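Local coordinates for glycosyl hydrolase family 2, TIM barrel domain protein (Parabacteroides merdae ATCC 43184, PDB 6DXU), which probably hydrolyses beta-glucuronides as a glycoside hydrolase family 2 enzyme of a human gut bacterium, at residues 384-395 / 422-433. Residues are numbered along the deposited sequence; the frame is centred on the assembly and turned at random.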
loop_
_atom_site.group_PDB
_atom_site.type_symbol
_atom_site.label_atom_id
_atom_site.label_comp_id
_atom_site.label_asym_id
_atom_site.label_seq_id
_atom_site.Cartn_x
_atom_site.Cartn_y
_atom_site.Cartn_z
ATOM N N LEU D 384 -7.387 -14.918 44.303
ATOM C CA LEU D 384 -6.183 -14.422 43.644
ATOM C C LEU D 384 -6.166 -14.859 42.175
ATOM O O LEU D 384 -6.778 -15.863 41.797
ATOM C CB LEU D 384 -4.935 -14.929 44.363
ATOM C CG LEU D 384 -4.780 -14.396 45.795
ATOM C CD1 LEU D 384 -3.851 -15.283 46.621
ATOM C CD2 LEU D 384 -4.287 -12.960 45.761
ATOM N N VAL D 385 -5.443 -14.106 41.339
ATOM C CA VAL D 385 -5.572 -14.240 39.890
ATOM C C VAL D 385 -4.214 -14.319 39.196
ATOM O O VAL D 385 -3.321 -13.497 39.443
ATOM C CB VAL D 385 -6.394 -13.075 39.302
ATOM C CG1 VAL D 385 -6.253 -12.998 37.777
ATOM C CG2 VAL D 385 -7.854 -13.228 39.687
ATOM N N TRP D 386 -4.097 -15.295 38.292
ATOM C CA TRP D 386 -3.114 -15.353 37.215
ATOM C C TRP D 386 -3.872 -15.109 35.915
ATOM O O TRP D 386 -4.852 -15.813 35.619
ATOM C CB TRP D 386 -2.418 -16.717 37.244
ATOM C CG TRP D 386 -1.593 -17.225 36.061
ATOM C CD1 TRP D 386 -1.726 -16.921 34.718
ATOM C CD2 TRP D 386 -0.535 -18.197 36.139
ATOM N NE1 TRP D 386 -0.803 -17.632 33.978
ATOM C CE2 TRP D 386 -0.066 -18.421 34.820
ATOM C CE3 TRP D 386 0.061 -18.892 37.191
ATOM C CZ2 TRP D 386 0.966 -19.310 34.541
ATOM C CZ3 TRP D 386 1.095 -19.765 36.908
ATOM C CH2 TRP D 386 1.529 -19.976 35.600
ATOM N N GLU D 387 -3.469 -14.071 35.179
ATOM C CA GLU D 387 -4.113 -13.730 33.919
ATOM C C GLU D 387 -3.044 -13.603 32.843
ATOM O O GLU D 387 -2.037 -12.904 33.044
ATOM C CB GLU D 387 -4.931 -12.434 34.059
ATOM C CG GLU D 387 -5.931 -12.206 32.902
ATOM C CD GLU D 387 -6.784 -10.966 33.107
ATOM O OE1 GLU D 387 -6.288 -9.954 33.670
ATOM O OE2 GLU D 387 -7.959 -11.007 32.710
ATOM N N GLU D 388 -3.263 -14.250 31.689
ATOM C CA GLU D 388 -2.215 -14.363 30.677
ATOM C C GLU D 388 -2.705 -13.917 29.305
ATOM O O GLU D 388 -3.907 -13.773 29.074
ATOM C CB GLU D 388 -1.680 -15.803 30.576
ATOM C CG GLU D 388 -2.643 -16.831 29.993
ATOM C CD GLU D 388 -2.140 -18.270 30.214
ATOM O OE1 GLU D 388 -1.554 -18.536 31.286
ATOM O OE2 GLU D 388 -2.279 -19.112 29.299
ATOM N N ILE D 389 -1.752 -13.663 28.402
ATOM C CA ILE D 389 -2.087 -13.365 27.008
ATOM C C ILE D 389 -2.254 -14.679 26.260
ATOM O O ILE D 389 -1.660 -15.696 26.659
ATOM C CB ILE D 389 -1.025 -12.493 26.312
ATOM C CG1 ILE D 389 0.352 -13.159 26.361
ATOM C CG2 ILE D 389 -1.010 -11.102 26.915
ATOM C CD1 ILE D 389 1.357 -12.567 25.325
ATOM N N PRO D 390 -3.022 -14.701 25.152
ATOM C CA PRO D 390 -3.245 -15.963 24.436
ATOM C C PRO D 390 -2.128 -16.356 23.489
ATOM O O PRO D 390 -2.414 -16.812 22.386
ATOM C CB PRO D 390 -4.543 -15.696 23.657
ATOM C CG PRO D 390 -4.551 -14.225 23.438
ATOM C CD PRO D 390 -3.885 -13.616 24.651
ATOM N N TRP D 391 -0.866 -16.195 23.884
ATOM C CA TRP D 391 0.239 -16.774 23.121
ATOM C C TRP D 391 0.298 -18.243 23.525
ATOM O O TRP D 391 1.013 -18.634 24.453
ATOM C CB TRP D 391 1.549 -16.042 23.390
ATOM C CG TRP D 391 2.708 -16.527 22.530
ATOM C CD1 TRP D 391 2.628 -17.194 21.332
ATOM C CD2 TRP D 391 4.103 -16.410 22.826
ATOM N NE1 TRP D 391 3.879 -17.473 20.862
ATOM C CE2 TRP D 391 4.808 -17.001 21.754
ATOM C CE3 TRP D 391 4.828 -15.839 23.880
ATOM C CZ2 TRP D 391 6.202 -17.055 21.713
ATOM C CZ3 TRP D 391 6.216 -15.891 23.836
ATOM C CH2 TRP D 391 6.888 -16.486 22.757
ATOM N N CYS D 392 -0.478 -19.067 22.816
ATOM C CA CYS D 392 -0.849 -20.409 23.263
ATOM C C CYS D 392 -0.631 -21.416 22.136
ATOM O O CYS D 392 -1.529 -21.618 21.316
ATOM C CB CYS D 392 -2.301 -20.393 23.737
ATOM S SG CYS D 392 -2.937 -21.968 24.377
ATOM N N ARG D 393 0.541 -22.062 22.137
ATOM C CA ARG D 393 0.960 -23.073 21.161
ATOM C C ARG D 393 1.334 -22.495 19.802
ATOM O O ARG D 393 0.943 -21.372 19.456
ATOM C CB ARG D 393 -0.121 -24.144 20.964
ATOM C CG ARG D 393 -0.524 -24.852 22.244
ATOM C CD ARG D 393 -1.575 -25.927 21.972
ATOM N NE ARG D 393 -1.871 -26.647 23.208
ATOM C CZ ARG D 393 -2.783 -27.608 23.331
ATOM N NH1 ARG D 393 -3.519 -27.978 22.291
ATOM N NH2 ARG D 393 -2.954 -28.199 24.503
ATOM N N GLY D 394 2.108 -23.266 19.027
ATOM C CA GLY D 394 2.274 -23.056 17.606
ATOM C C GLY D 394 3.661 -22.588 17.193
ATOM O O GLY D 394 4.065 -22.826 16.049
ATOM N N GLY D 395 4.388 -21.923 18.090
ATOM C CA GLY D 395 5.674 -21.339 17.727
ATOM C C GLY D 395 5.674 -19.825 17.858
ATOM O O GLY D 395 5.310 -19.293 18.916
ATOM N N VAL D 422 -5.090 -9.639 41.353
ATOM C CA VAL D 422 -4.082 -10.108 40.404
ATOM C C VAL D 422 -2.719 -10.174 41.081
ATOM O O VAL D 422 -2.246 -9.188 41.664
ATOM C CB VAL D 422 -4.034 -9.205 39.161
ATOM C CG1 VAL D 422 -2.960 -9.701 38.191
ATOM C CG2 VAL D 422 -5.408 -9.142 38.481
ATOM N N ILE D 423 -2.077 -11.338 40.997
ATOM C CA ILE D 423 -0.694 -11.499 41.436
ATOM C C ILE D 423 0.249 -11.897 40.312
ATOM O O ILE D 423 1.471 -11.795 40.496
ATOM C CB ILE D 423 -0.581 -12.534 42.573
ATOM C CG1 ILE D 423 -1.222 -13.857 42.117
ATOM C CG2 ILE D 423 -1.216 -11.985 43.839
ATOM C CD1 ILE D 423 -0.953 -15.057 43.047
ATOM N N ILE D 424 -0.244 -12.392 39.176
ATOM C CA ILE D 424 0.615 -12.921 38.123
ATOM C C ILE D 424 0.115 -12.458 36.762
ATOM O O ILE D 424 -1.073 -12.606 36.449
ATOM C CB ILE D 424 0.678 -14.463 38.159
ATOM C CG1 ILE D 424 1.553 -14.938 39.323
ATOM C CG2 ILE D 424 1.209 -15.011 36.837
ATOM C CD1 ILE D 424 1.457 -16.443 39.589
ATOM N N TRP D 425 1.022 -11.926 35.949
ATOM C CA TRP D 425 0.769 -11.734 34.525
ATOM C C TRP D 425 1.448 -12.861 33.757
ATOM O O TRP D 425 2.676 -12.997 33.795
ATOM C CB TRP D 425 1.281 -10.382 34.037
ATOM C CG TRP D 425 0.767 -9.148 34.775
ATOM C CD1 TRP D 425 1.541 -8.220 35.437
ATOM C CD2 TRP D 425 -0.591 -8.677 34.879
ATOM N NE1 TRP D 425 0.748 -7.218 35.947
ATOM C CE2 TRP D 425 -0.560 -7.472 35.628
ATOM C CE3 TRP D 425 -1.829 -9.156 34.416
ATOM C CZ2 TRP D 425 -1.714 -6.730 35.912
ATOM C CZ3 TRP D 425 -2.976 -8.431 34.704
ATOM C CH2 TRP D 425 -2.915 -7.233 35.456
ATOM N N GLY D 426 0.653 -13.669 33.062
ATOM C CA GLY D 426 1.184 -14.790 32.314
ATOM C C GLY D 426 1.520 -14.384 30.890
ATOM O O GLY D 426 0.818 -13.581 30.272
ATOM N N LEU D 427 2.607 -14.953 30.376
ATOM C CA LEU D 427 3.095 -14.578 29.061
ATOM C C LEU D 427 2.773 -15.586 27.968
ATOM O O LEU D 427 3.011 -15.285 26.793
ATOM C CB LEU D 427 4.616 -14.361 29.098
ATOM C CG LEU D 427 5.143 -13.452 30.217
ATOM C CD1 LEU D 427 6.655 -13.308 30.067
ATOM C CD2 LEU D 427 4.455 -12.077 30.201
ATOM N N GLY D 428 2.267 -16.760 28.306
ATOM C CA GLY D 428 1.990 -17.751 27.281
ATOM C C GLY D 428 1.881 -19.145 27.853
ATOM O O GLY D 428 2.243 -19.413 28.999
ATOM N N ASN D 429 1.384 -20.051 27.009
ATOM C CA ASN D 429 1.115 -21.421 27.421
ATOM C C ASN D 429 1.605 -22.389 26.357
ATOM O O ASN D 429 1.322 -22.190 25.174
ATOM C CB ASN D 429 -0.381 -21.634 27.661
ATOM C CG ASN D 429 -0.707 -23.070 27.995
ATOM O OD1 ASN D 429 -0.396 -23.537 29.079
ATOM N ND2 ASN D 429 -1.317 -23.781 27.056
ATOM N N GLU D 430 2.343 -23.423 26.782
ATOM C CA GLU D 430 2.811 -24.488 25.898
ATOM C C GLU D 430 3.455 -23.910 24.646
ATOM O O GLU D 430 3.150 -24.290 23.511
ATOM C CB GLU D 430 1.675 -25.459 25.554
ATOM C CG GLU D 430 1.218 -26.250 26.772
ATOM C CD GLU D 430 -0.003 -27.118 26.531
ATOM O OE1 GLU D 430 -0.768 -26.848 25.584
ATOM O OE2 GLU D 430 -0.210 -28.059 27.325
ATOM N N ASN D 431 4.356 -22.962 24.859
ATOM C CA ASN D 431 5.031 -22.343 23.733
ATOM C C ASN D 431 6.094 -23.240 23.127
ATOM O O ASN D 431 6.717 -22.853 22.136
ATOM C CB ASN D 431 5.625 -20.993 24.157
ATOM C CG ASN D 431 4.549 -19.988 24.497
ATOM O OD1 ASN D 431 4.405 -19.568 25.645
ATOM N ND2 ASN D 431 3.732 -19.652 23.503
ATOM N N ASP D 432 6.296 -24.430 23.686
ATOM C CA ASP D 432 7.109 -25.466 23.057
ATOM C C ASP D 432 6.325 -26.330 22.063
ATOM O O ASP D 432 6.874 -27.312 21.551
ATOM C CB ASP D 432 7.730 -26.363 24.138
ATOM C CG ASP D 432 6.685 -27.070 24.993
ATOM O OD1 ASP D 432 5.469 -26.815 24.819
ATOM O OD2 ASP D 432 7.081 -27.887 25.855
ATOM N N TRP D 433 5.056 -26.013 21.806
ATOM C CA TRP D 433 4.203 -26.814 20.932
ATOM C C TRP D 433 4.339 -26.296 19.501
ATOM O O TRP D 433 3.944 -25.149 19.232
ATOM C CB TRP D 433 2.757 -26.729 21.410
ATOM C CG TRP D 433 1.782 -27.724 20.848
ATOM C CD1 TRP D 433 1.501 -27.955 19.527
ATOM C CD2 TRP D 433 0.913 -28.584 21.599
ATOM N NE1 TRP D 433 0.521 -28.915 19.413
ATOM C CE2 TRP D 433 0.150 -29.324 20.667
ATOM C CE3 TRP D 433 0.720 -28.817 22.970
ATOM C CZ2 TRP D 433 -0.800 -30.276 21.061
ATOM C CZ3 TRP D 433 -0.228 -29.762 23.360
ATOM C CH2 TRP D 433 -0.974 -30.478 22.407
HETATM O O HOH W 1 1.177 -18.005 31.136
HETATM O O HOH W 2 4.669 -21.078 20.857
#
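Parallel strand pairing joins 384-388 to 422-429 in the buried TIM-barrel sheet, and the loops that follow both strands stay together beyond it. Near its start the ladder carries a beta bulge: Val385 O accepts from both Ile423 N (2.9 Å) and Ile424 N (3.3 Å). Further along, Glu387 N bonds to Ile424 O, and Gly426 N to Glu387 O. Ile424 CG2 sits 3.7 Å from Trp386 CG, a CH-pi contact over one face of the indole. Gly426 CA passes obliquely to this ring, 3.8 Å from Trp386 NE1. The indole NE1 in turn meets the anti lone pair of Glu388 OE1, an oxygen also salt-bridged to Arg364. The unit is a beta-alpha-beta crossover through helix 399-416, and the loops lie at the C-terminal ends of the strands, the end of a TIM barrel where active sites are found. Here Trp391 O is gripped from opposite faces of its carbonyl plane by Asn429 N (2.9 Å) and Asn431 ND2 (3.1 Å). The same ND2 lies over one face of the Trp391 ring, whose NE1 donates in plane to Gly395 O. Water 2 links Gly395 O with Asn431. Arg393 runs out straight beside Trp433 (chi2 -179°), which lays its guanidinium flat on the indole, planes 13° apart, in a cation-pi stack. Side-on, both its NE (2.6 Å) and NH2 (2.8 Å) grip Glu430 OE1 in the guanidinium plane, while Glu430 OE2 pairs with Arg468. Gly394 N closes the far end on Trp433 O.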